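Local structure of putative NADH Oxidase (Clostridium acetobutylicum, 3E10) at residues W43-E49 and P71-L77; K56-F60 and N125-F130; F60-S66 and V112-A116. The protein binds flavin mononucleotide and, as a member of the nitroreductase family, probably works as a flavin-dependent oxidoreductase. All coordinates share one frame; numbering follows the deposited sequence.

Contact 1: W43-E49 and P71-L77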
# COMPACT_ATOMS: atom_id res chain seq x y z
N TRP B 43 -11.76 6.61 0.53
CA TRP B 43 -12.24 5.22 0.45
C TRP B 43 -13.69 4.99 0.89
O TRP B 43 -14.20 5.63 1.83
CB TRP B 43 -11.37 4.31 1.30
CG TRP B 43 -10.82 4.97 2.56
CD1 TRP B 43 -11.51 5.36 3.67
CD2 TRP B 43 -9.46 5.31 2.80
NE1 TRP B 43 -10.66 5.92 4.59
CE2 TRP B 43 -9.39 5.88 4.08
CE3 TRP B 43 -8.30 5.17 2.04
CZ2 TRP B 43 -8.17 6.37 4.61
CZ3 TRP B 43 -7.08 5.62 2.58
CH2 TRP B 43 -7.04 6.22 3.85
N GLU B 44 -14.30 4.03 0.22
CA GLU B 44 -15.61 3.45 0.57
C GLU B 44 -15.47 1.95 0.41
O GLU B 44 -14.70 1.51 -0.41
CB GLU B 44 -16.68 3.95 -0.44
CG GLU B 44 -16.94 5.46 -0.40
CD GLU B 44 -17.75 5.92 0.79
OE1 GLU B 44 -18.25 5.07 1.59
OE2 GLU B 44 -17.90 7.18 0.96
N PHE B 45 -16.21 1.19 1.20
CA PHE B 45 -16.07 -0.26 1.26
C PHE B 45 -17.45 -0.91 1.16
O PHE B 45 -18.35 -0.56 1.92
CB PHE B 45 -15.41 -0.71 2.58
CG PHE B 45 -14.12 0.01 2.88
CD1 PHE B 45 -14.13 1.18 3.60
CD2 PHE B 45 -12.92 -0.45 2.40
CE1 PHE B 45 -12.95 1.88 3.87
CE2 PHE B 45 -11.75 0.23 2.66
CZ PHE B 45 -11.77 1.39 3.39
N ILE B 46 -17.58 -1.93 0.32
CA ILE B 46 -18.77 -2.79 0.33
C ILE B 46 -18.33 -4.14 0.94
O ILE B 46 -17.40 -4.78 0.47
CB ILE B 46 -19.37 -3.03 -1.05
CG1 ILE B 46 -19.65 -1.74 -1.79
CG2 ILE B 46 -20.70 -3.86 -0.92
CD1 ILE B 46 -20.06 -1.92 -3.28
N VAL B 47 -19.02 -4.53 2.00
CA VAL B 47 -18.67 -5.73 2.72
C VAL B 47 -19.75 -6.75 2.39
O VAL B 47 -20.95 -6.47 2.59
CB VAL B 47 -18.65 -5.47 4.23
CG1 VAL B 47 -18.42 -6.77 4.99
CG2 VAL B 47 -17.60 -4.38 4.57
N LEU B 48 -19.33 -7.91 1.86
CA LEU B 48 -20.26 -8.99 1.50
C LEU B 48 -19.99 -10.25 2.33
O LEU B 48 -18.84 -10.70 2.45
CB LEU B 48 -20.14 -9.37 0.04
CG LEU B 48 -20.46 -8.32 -1.03
CD1 LEU B 48 -19.25 -7.37 -1.29
CD2 LEU B 48 -20.91 -9.03 -2.30
N GLU B 49 -21.07 -10.80 2.87
CA GLU B 49 -21.08 -12.13 3.47
C GLU B 49 -22.12 -13.05 2.82
O GLU B 49 -22.18 -14.23 3.16
CB GLU B 49 -21.34 -12.04 4.97
CG GLU B 49 -20.22 -11.37 5.75
CD GLU B 49 -20.39 -11.55 7.26
OE1 GLU B 49 -20.04 -12.66 7.78
OE2 GLU B 49 -20.89 -10.60 7.91
N PRO B 71 -15.78 -16.74 2.57
CA PRO B 71 -16.94 -16.31 3.33
C PRO B 71 -17.10 -14.81 3.51
O PRO B 71 -18.11 -14.36 4.06
CB PRO B 71 -16.66 -16.91 4.71
CG PRO B 71 -15.15 -16.83 4.82
CD PRO B 71 -14.72 -17.26 3.46
N LEU B 72 -16.10 -14.05 3.06
CA LEU B 72 -16.12 -12.60 3.18
C LEU B 72 -15.45 -12.01 1.95
O LEU B 72 -14.41 -12.51 1.51
CB LEU B 72 -15.33 -12.14 4.41
CG LEU B 72 -15.19 -10.64 4.68
CD1 LEU B 72 -16.53 -10.00 4.95
CD2 LEU B 72 -14.25 -10.42 5.87
N ALA B 73 -16.06 -10.97 1.42
CA ALA B 73 -15.39 -10.14 0.40
C ALA B 73 -15.52 -8.68 0.78
O ALA B 73 -16.57 -8.26 1.30
CB ALA B 73 -16.03 -10.36 -1.00
N ILE B 74 -14.47 -7.91 0.53
CA ILE B 74 -14.51 -6.46 0.76
C ILE B 74 -14.16 -5.78 -0.56
O ILE B 74 -13.05 -5.98 -1.09
CB ILE B 74 -13.54 -6.00 1.89
CG1 ILE B 74 -13.78 -6.82 3.17
CG2 ILE B 74 -13.71 -4.47 2.14
CD1 ILE B 74 -12.72 -6.57 4.30
N VAL B 75 -15.12 -5.03 -1.11
CA VAL B 75 -14.88 -4.25 -2.32
C VAL B 75 -14.38 -2.86 -1.90
O VAL B 75 -15.04 -2.17 -1.15
CB VAL B 75 -16.14 -4.14 -3.19
CG1 VAL B 75 -15.84 -3.43 -4.55
CG2 VAL B 75 -16.77 -5.52 -3.46
N LEU B 76 -13.21 -2.47 -2.42
CA LEU B 76 -12.60 -1.17 -2.14
C LEU B 76 -12.94 -0.26 -3.32
O LEU B 76 -12.71 -0.62 -4.46
CB LEU B 76 -11.08 -1.30 -2.00
CG LEU B 76 -10.57 -1.64 -0.60
CD1 LEU B 76 -11.00 -3.02 -0.17
CD2 LEU B 76 -9.04 -1.51 -0.54
N LEU B 77 -13.43 0.93 -2.97
CA LEU B 77 -13.87 1.92 -3.92
C LEU B 77 -13.32 3.27 -3.49
O LEU B 77 -13.06 3.47 -2.32
CB LEU B 77 -15.40 2.00 -3.92
CG LEU B 77 -16.26 0.70 -3.94
CD1 LEU B 77 -17.69 1.05 -3.45
CD2 LEU B 77 -16.35 0.23 -5.31
O HOH W 1 -17.83 -14.13 6.91
O HOH W 2 -20.40 -15.80 4.23
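With chi1 at -53°, Ile-46 carries CG1 beside its own backbone N and stretches CD1 onward, while Leu-77 likewise holds CG beside its backbone N; Ile-46 CG1 and Leu-77 CD1 meet at 3.8 Å. On this same face Leu-48 leans one methyl against its diagonal neighbour, CD1 reaching Val-75 CG2 at 3.8 Å. The other face belongs to Phe-45, Val-47, Ile-74 and Leu-76. There the Phe-45 ring runs slantwise past Leu-76, its CE2 lying 3.9 Å from Leu-76 CG, and Val-47 sets CG1 3.7 Å from Leu-72 CD1.

Between these two layers of side chains the strands run antiparallel at 160°. Three hydrogen-bonded pairs, Glu-44 with Leu-77, Ile-46 with Val-75 and Leu-48 with Ala-73, each supply two N-H...O bonds. The straightest, from Leu-48 N to Ala-73 O, is 2.8 Å long with an angle of 177°. Past the last bonded pair, Leu-48 with Ala-73, two waters continue the link: one bridges Glu-49 OE1 to Pro-71 O, the other bridges Glu-49 O to that same carbonyl, so Pro-71 O accepts from both. The other carboxylate oxygen of Glu-49 forms a salt bridge with Lys-21.

This is a worked case of a central sheet built between two layers and across two subunits. Strand 136-145 continues it beyond 72-79, and a parallel strand of the second subunit pairs with Phe-45 to Val-47. Helices 21-32 and 89-106 pack on the Phe-45 and Leu-76 face; helix 51-57 and Phe-130 lie against the Leu-48 and Val-75 face.

Contact 2: K56-F60 and N125-F130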
# COMPACT_ATOMS: atom_id res chain seq x y z
N LYS B 56 -21.18 -14.68 -7.28
CA LYS B 56 -21.45 -13.85 -8.44
C LYS B 56 -20.28 -12.91 -8.70
O LYS B 56 -19.88 -12.68 -9.83
CB LYS B 56 -22.73 -13.04 -8.21
CG LYS B 56 -23.08 -12.05 -9.33
CD LYS B 56 -24.31 -11.22 -8.99
CE LYS B 56 -24.57 -10.15 -10.04
NZ LYS B 56 -25.94 -9.59 -9.89
N LEU B 57 -19.76 -12.35 -7.61
CA LEU B 57 -18.68 -11.38 -7.68
C LEU B 57 -17.41 -11.99 -8.27
O LEU B 57 -16.62 -11.28 -8.93
CB LEU B 57 -18.46 -10.80 -6.28
CG LEU B 57 -17.40 -9.71 -6.12
CD1 LEU B 57 -17.75 -8.44 -6.90
CD2 LEU B 57 -17.19 -9.44 -4.61
N SER B 58 -17.21 -13.31 -8.13
CA SER B 58 -16.06 -14.00 -8.75
C SER B 58 -16.01 -13.81 -10.25
O SER B 58 -14.95 -14.00 -10.84
CB SER B 58 -16.06 -15.49 -8.43
OG SER B 58 -17.07 -16.18 -9.12
N ASN B 59 -17.13 -13.45 -10.86
CA ASN B 59 -17.18 -13.27 -12.31
C ASN B 59 -16.58 -11.96 -12.79
O ASN B 59 -16.47 -11.73 -14.00
CB ASN B 59 -18.63 -13.36 -12.81
CG ASN B 59 -19.24 -14.74 -12.59
OD1 ASN B 59 -18.60 -15.75 -12.85
ND2 ASN B 59 -20.47 -14.78 -12.08
N PHE B 60 -16.18 -11.08 -11.86
CA PHE B 60 -15.72 -9.74 -12.28
C PHE B 60 -14.38 -9.78 -13.02
O PHE B 60 -14.07 -8.88 -13.79
CB PHE B 60 -15.70 -8.76 -11.11
CG PHE B 60 -14.35 -8.64 -10.39
CD1 PHE B 60 -13.41 -7.68 -10.80
CD2 PHE B 60 -14.06 -9.43 -9.27
CE1 PHE B 60 -12.19 -7.56 -10.14
CE2 PHE B 60 -12.87 -9.31 -8.58
CZ PHE B 60 -11.93 -8.35 -9.02
N ASN B 125 -17.27 -4.28 -14.90
CA ASN B 125 -18.06 -5.34 -14.25
C ASN B 125 -18.47 -4.99 -12.82
O ASN B 125 -19.60 -5.20 -12.43
CB ASN B 125 -17.30 -6.65 -14.23
CG ASN B 125 -17.18 -7.31 -15.59
OD1 ASN B 125 -17.97 -7.01 -16.50
ND2 ASN B 125 -16.22 -8.19 -15.74
N LEU B 126 -17.56 -4.36 -12.06
CA LEU B 126 -17.89 -3.99 -10.68
C LEU B 126 -18.89 -2.83 -10.62
O LEU B 126 -19.80 -2.84 -9.80
CB LEU B 126 -16.60 -3.66 -9.88
CG LEU B 126 -15.66 -4.83 -9.62
CD1 LEU B 126 -14.33 -4.37 -9.06
CD2 LEU B 126 -16.31 -5.85 -8.72
N LYS B 127 -18.73 -1.85 -11.51
CA LYS B 127 -19.70 -0.77 -11.63
C LYS B 127 -21.10 -1.30 -11.90
O LYS B 127 -22.05 -0.85 -11.27
CB LYS B 127 -19.32 0.23 -12.72
CG LYS B 127 -18.19 1.19 -12.29
CD LYS B 127 -17.77 2.16 -13.36
CE LYS B 127 -16.51 2.92 -12.93
N GLU B 128 -21.20 -2.26 -12.82
CA GLU B 128 -22.49 -2.83 -13.22
C GLU B 128 -23.10 -3.69 -12.11
O GLU B 128 -24.30 -3.60 -11.81
CB GLU B 128 -22.28 -3.65 -14.51
CG GLU B 128 -22.18 -2.73 -15.75
CD GLU B 128 -21.77 -3.41 -17.07
OE1 GLU B 128 -21.75 -4.65 -17.15
OE2 GLU B 128 -21.44 -2.66 -18.02
N MSE B 129 -22.26 -4.49 -11.46
CA MSE B 129 -22.74 -5.39 -10.42
C MSE B 129 -23.36 -4.65 -9.24
O MSE B 129 -24.34 -5.09 -8.67
CB MSE B 129 -21.60 -6.29 -9.95
CG MSE B 129 -21.26 -7.37 -10.95
SE MSE B 129 -19.56 -8.23 -10.47
CE MSE B 129 -19.75 -9.91 -11.26
N PHE B 130 -22.77 -3.52 -8.88
CA PHE B 130 -23.24 -2.72 -7.77
C PHE B 130 -23.99 -1.44 -8.18
O PHE B 130 -24.37 -0.65 -7.32
CB PHE B 130 -22.03 -2.38 -6.88
CG PHE B 130 -21.42 -3.59 -6.22
CD1 PHE B 130 -22.07 -4.21 -5.17
CD2 PHE B 130 -20.22 -4.13 -6.70
CE1 PHE B 130 -21.53 -5.35 -4.60
CE2 PHE B 130 -19.68 -5.27 -6.12
CZ PHE B 130 -20.32 -5.86 -5.07
O HOH W 3 -25.85 -7.18 -9.10
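Phe-60 O receives the side-chain amide of Asn-125, ND2 donating over 3.0 Å with an N-H...O angle of 167°. The bond is straight at the hydrogen, and the oxygen lies in the plane of the Asn-125 amide, yet the donor stands well above the carbonyl plane of Phe-60. The bond would help fix how the amide is turned, and it ties Phe-60 to helix 120-129.

Next to this polar tie the contact is greasy. Leu-126 CD2 approaches the Phe-60 ring obliquely, 4.2 Å from its centroid, in an off-centre CH-pi contact. The same methyl presses on Leu-57 CD1 at 3.5 Å, tighter than usual for two carbons. Leu-57 places CG opposite its backbone N (chi1 -178°), which carries CD1 on to Phe-130; there Leu-57 CD1 lies near the plane of the Phe-130 ring, at its edge, 3.8 Å from Phe-130 CE2.

Helix 51-57 with the residues that follow it, and helix 120-129 with Phe-130, cover a single face of the central sheet of a nitroreductase-type fold: Leu-57 and Phe-130 both rest on Val-75 of strand 72-79, and Leu-57 and Phe-60 also touch Val-141 of strand 136-145.

In the conformer given, selenomethionine Met-129 extends alongside Phe-60, with SE 3.9 Å from Phe-60 CB. At the outer edge Lys-56 is fully stretched in one of its two conformers, and there a water tentatively bridges its NZ to Met-129 O, a carbonyl in the last turn of helix 120-129; the short distance from NZ to this water leaves the link doubtful.

Contact 3: F60-S66 and V112-A116. With FMN (flavin mononucleotide), chain L; EDO (1,2-ethanediol), chain P.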
# COMPACT_ATOMS: atom_id res chain seq x y z
N PHE B 60 -16.18 -11.08 -11.86
CA PHE B 60 -15.72 -9.74 -12.28
C PHE B 60 -14.38 -9.78 -13.02
O PHE B 60 -14.07 -8.88 -13.79
CB PHE B 60 -15.70 -8.76 -11.11
CG PHE B 60 -14.35 -8.64 -10.39
CD1 PHE B 60 -13.41 -7.68 -10.80
CD2 PHE B 60 -14.06 -9.43 -9.27
CE1 PHE B 60 -12.19 -7.56 -10.14
CE2 PHE B 60 -12.87 -9.31 -8.58
CZ PHE B 60 -11.93 -8.35 -9.02
N SER B 61 -13.61 -10.82 -12.76
CA SER B 61 -12.28 -10.98 -13.29
C SER B 61 -11.99 -12.46 -13.51
O SER B 61 -12.56 -13.29 -12.84
CB SER B 61 -11.34 -10.39 -12.24
OG SER B 61 -10.06 -10.89 -12.27
N LYS B 62 -11.04 -12.76 -14.37
CA LYS B 62 -10.59 -14.11 -14.60
C LYS B 62 -9.67 -14.62 -13.49
O LYS B 62 -9.36 -15.80 -13.42
CB LYS B 62 -9.84 -14.20 -15.93
N TYR B 63 -9.25 -13.72 -12.61
CA TYR B 63 -8.32 -14.02 -11.56
C TYR B 63 -8.93 -13.88 -10.15
O TYR B 63 -8.22 -13.66 -9.19
CB TYR B 63 -7.07 -13.17 -11.72
CG TYR B 63 -6.34 -13.53 -13.00
CD1 TYR B 63 -5.56 -14.66 -13.07
CD2 TYR B 63 -6.54 -12.80 -14.15
CE1 TYR B 63 -4.90 -15.02 -14.24
CE2 TYR B 63 -5.89 -13.15 -15.34
CZ TYR B 63 -5.07 -14.25 -15.37
OH TYR B 63 -4.44 -14.65 -16.53
N ALA B 64 -10.24 -14.10 -10.05
CA ALA B 64 -10.98 -13.89 -8.82
C ALA B 64 -11.64 -15.16 -8.29
O ALA B 64 -12.62 -15.09 -7.55
CB ALA B 64 -12.02 -12.81 -9.02
N ASN B 65 -11.10 -16.32 -8.68
CA ASN B 65 -11.71 -17.57 -8.28
C ASN B 65 -11.66 -17.84 -6.79
O ASN B 65 -12.43 -18.67 -6.27
CB ASN B 65 -11.13 -18.74 -9.08
CG ASN B 65 -11.61 -18.74 -10.52
OD1 ASN B 65 -12.71 -18.24 -10.82
ND2 ASN B 65 -10.81 -19.30 -11.41
N SER B 66 -10.80 -17.13 -6.06
CA SER B 66 -10.79 -17.23 -4.60
C SER B 66 -12.15 -16.92 -3.99
O SER B 66 -12.48 -17.40 -2.90
CB SER B 66 -9.73 -16.31 -4.00
OG SER B 66 -9.95 -14.97 -4.37
N VAL B 112 -6.53 -12.34 -0.19
CA VAL B 112 -5.80 -11.99 -1.40
C VAL B 112 -6.43 -10.74 -2.02
O VAL B 112 -7.65 -10.56 -2.05
CB VAL B 112 -5.75 -13.18 -2.43
CG1 VAL B 112 -7.17 -13.62 -2.85
CG2 VAL B 112 -4.92 -12.78 -3.66
N TRP B 113 -5.55 -9.88 -2.54
CA TRP B 113 -5.90 -8.70 -3.32
C TRP B 113 -6.25 -9.15 -4.72
O TRP B 113 -5.43 -9.79 -5.39
CB TRP B 113 -4.69 -7.77 -3.31
CG TRP B 113 -4.73 -6.46 -3.97
CD1 TRP B 113 -5.49 -6.05 -5.04
CD2 TRP B 113 -3.89 -5.36 -3.64
NE1 TRP B 113 -5.18 -4.75 -5.36
CE2 TRP B 113 -4.16 -4.32 -4.54
CE3 TRP B 113 -2.91 -5.16 -2.65
CZ2 TRP B 113 -3.52 -3.08 -4.47
CZ3 TRP B 113 -2.24 -3.97 -2.61
CH2 TRP B 113 -2.54 -2.95 -3.52
N LEU B 114 -7.46 -8.82 -5.15
CA LEU B 114 -7.95 -9.12 -6.49
C LEU B 114 -8.02 -7.80 -7.26
O LEU B 114 -8.92 -6.98 -7.04
CB LEU B 114 -9.29 -9.83 -6.42
CG LEU B 114 -9.32 -11.12 -5.56
CD1 LEU B 114 -10.77 -11.66 -5.49
CD2 LEU B 114 -8.34 -12.18 -6.02
N GLY B 115 -7.04 -7.58 -8.14
CA GLY B 115 -6.91 -6.29 -8.82
C GLY B 115 -8.12 -5.98 -9.69
O GLY B 115 -8.74 -6.88 -10.29
N ALA B 116 -8.47 -4.71 -9.76
CA ALA B 116 -9.53 -4.24 -10.67
C ALA B 116 -9.06 -3.02 -11.47
O ALA B 116 -8.68 -3.16 -12.64
CB ALA B 116 -10.84 -3.98 -9.90
N1 FMN L . -3.85 -12.37 -7.04
C2 FMN L . -4.86 -13.03 -7.67
O2 FMN L . -5.03 -14.24 -7.46
N3 FMN L . -5.70 -12.34 -8.50
C4 FMN L . -5.52 -11.02 -8.82
O4 FMN L . -6.32 -10.43 -9.59
C4A FMN L . -4.50 -10.33 -8.17
N5 FMN L . -4.33 -9.00 -8.41
C5A FMN L . -3.33 -8.32 -7.71
C6 FMN L . -3.18 -6.95 -7.95
C7 FMN L . -2.19 -6.21 -7.28
C7M FMN L . -2.09 -4.75 -7.49
C8 FMN L . -1.39 -6.87 -6.34
C8M FMN L . -0.47 -6.05 -5.42
C9 FMN L . -1.56 -8.24 -6.11
C9A FMN L . -2.51 -8.98 -6.79
N10 FMN L . -2.67 -10.35 -6.60
C10 FMN L . -3.69 -11.03 -7.26
C1' FMN L . -1.83 -11.05 -5.61
C2' FMN L . -0.44 -11.32 -6.20
O2' FMN L . -0.46 -12.35 -7.19
C3' FMN L . 0.51 -11.73 -5.08
O3' FMN L . 0.69 -10.62 -4.22
C4' FMN L . 1.88 -12.24 -5.57
O4' FMN L . 1.75 -13.48 -6.27
C5' FMN L . 2.91 -12.43 -4.46
O5' FMN L . 2.48 -13.39 -3.49
P FMN L . 2.23 -12.95 -1.98
O1P FMN L . 3.48 -12.25 -1.48
O2P FMN L . 1.07 -12.01 -1.93
O3P FMN L . 1.99 -14.26 -1.25
C1 EDO P . -10.36 -9.62 -17.37
O1 EDO P . -9.94 -8.30 -17.14
C2 EDO P . -10.27 -10.30 -16.03
O2 EDO P . -9.20 -11.24 -16.06
O HOH W 4 -8.89 -9.81 -10.12
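Leu-114 points its side chain into the bend made by 60-66, and its two methyls divide the work. CD1 lies 3.9 Å from Ala-64 CB, while CD2 lies 3.5 Å from Tyr-63 O. Ser-66 OG touches both methyls of Leu-114 and also meets Val-112, 3.4 Å from Val-112 CG1; that hydroxyl has its polar partner elsewhere, in Ser-143 of strand 136-145. Val-112 is turned so that its two methyls serve different neighbours: with chi1 at 59°, CG1 is wedged between backbone N and carbonyl carbon and faces Ser-66, while CG2 looks at the pyrimidine end of the flavin.

At the other end of the contact, the Phe-60 ring presents its edge to the strand. Gly-115 O lies near the ring plane, 3.5 Å from Phe-60 CE1, and Leu-114 CB also comes to this edge, in plane, whereas Ser-61 CB sits over the centre of one face. Ser-61 OG in turn accepts from Tyr-63 N in an ST turn, within a type I turn spanning Ser-61 to Ala-64.

Together the turn and strand hold the flavin. Tyr-63 O accepts from FMN N3 at 2.9 Å, with an angle of 165°, and Gly-115 N donates a longer, more bent bond of 3.3 Å to FMN O4. A water completes the link: it accepts from Ser-61 OG and donates to both Gly-115 O and FMN O4. Farther along, the indole of Trp-113 carries FMN C8M over one face, offset toward the rim, and packs on Gln-91 of the second subunit. Backbone groups reading the pyrimidine edge, with the dimethylbenzene end at the subunit interface, fit the FMN pocket of a dimeric nitroreductase-type fold.

How the contacts relate
The three contacts step across one alpha/beta core, their centres 11 to 13 Å apart. Contacts 1 and 3 reach the same four-stranded antiparallel sheet without touching; within this chain, contact 1 lies at the 43-48 edge and contact 3 at the opposite edge, 110-115. Contact 2 touches both of the others: Phe-130 packs on Ile-46 and Leu-57 on Ala-73 of contact 1, and it shares Phe-60 with contact 3, where Leu-126 also meets Ala-116. In sequence, 43-49, 56-60, 60-66 and 71-77 come first, then 112-116 and 125-130. Early and late parts of the chain are thus joined between the dimer-spanning sheet edge and the flavin site.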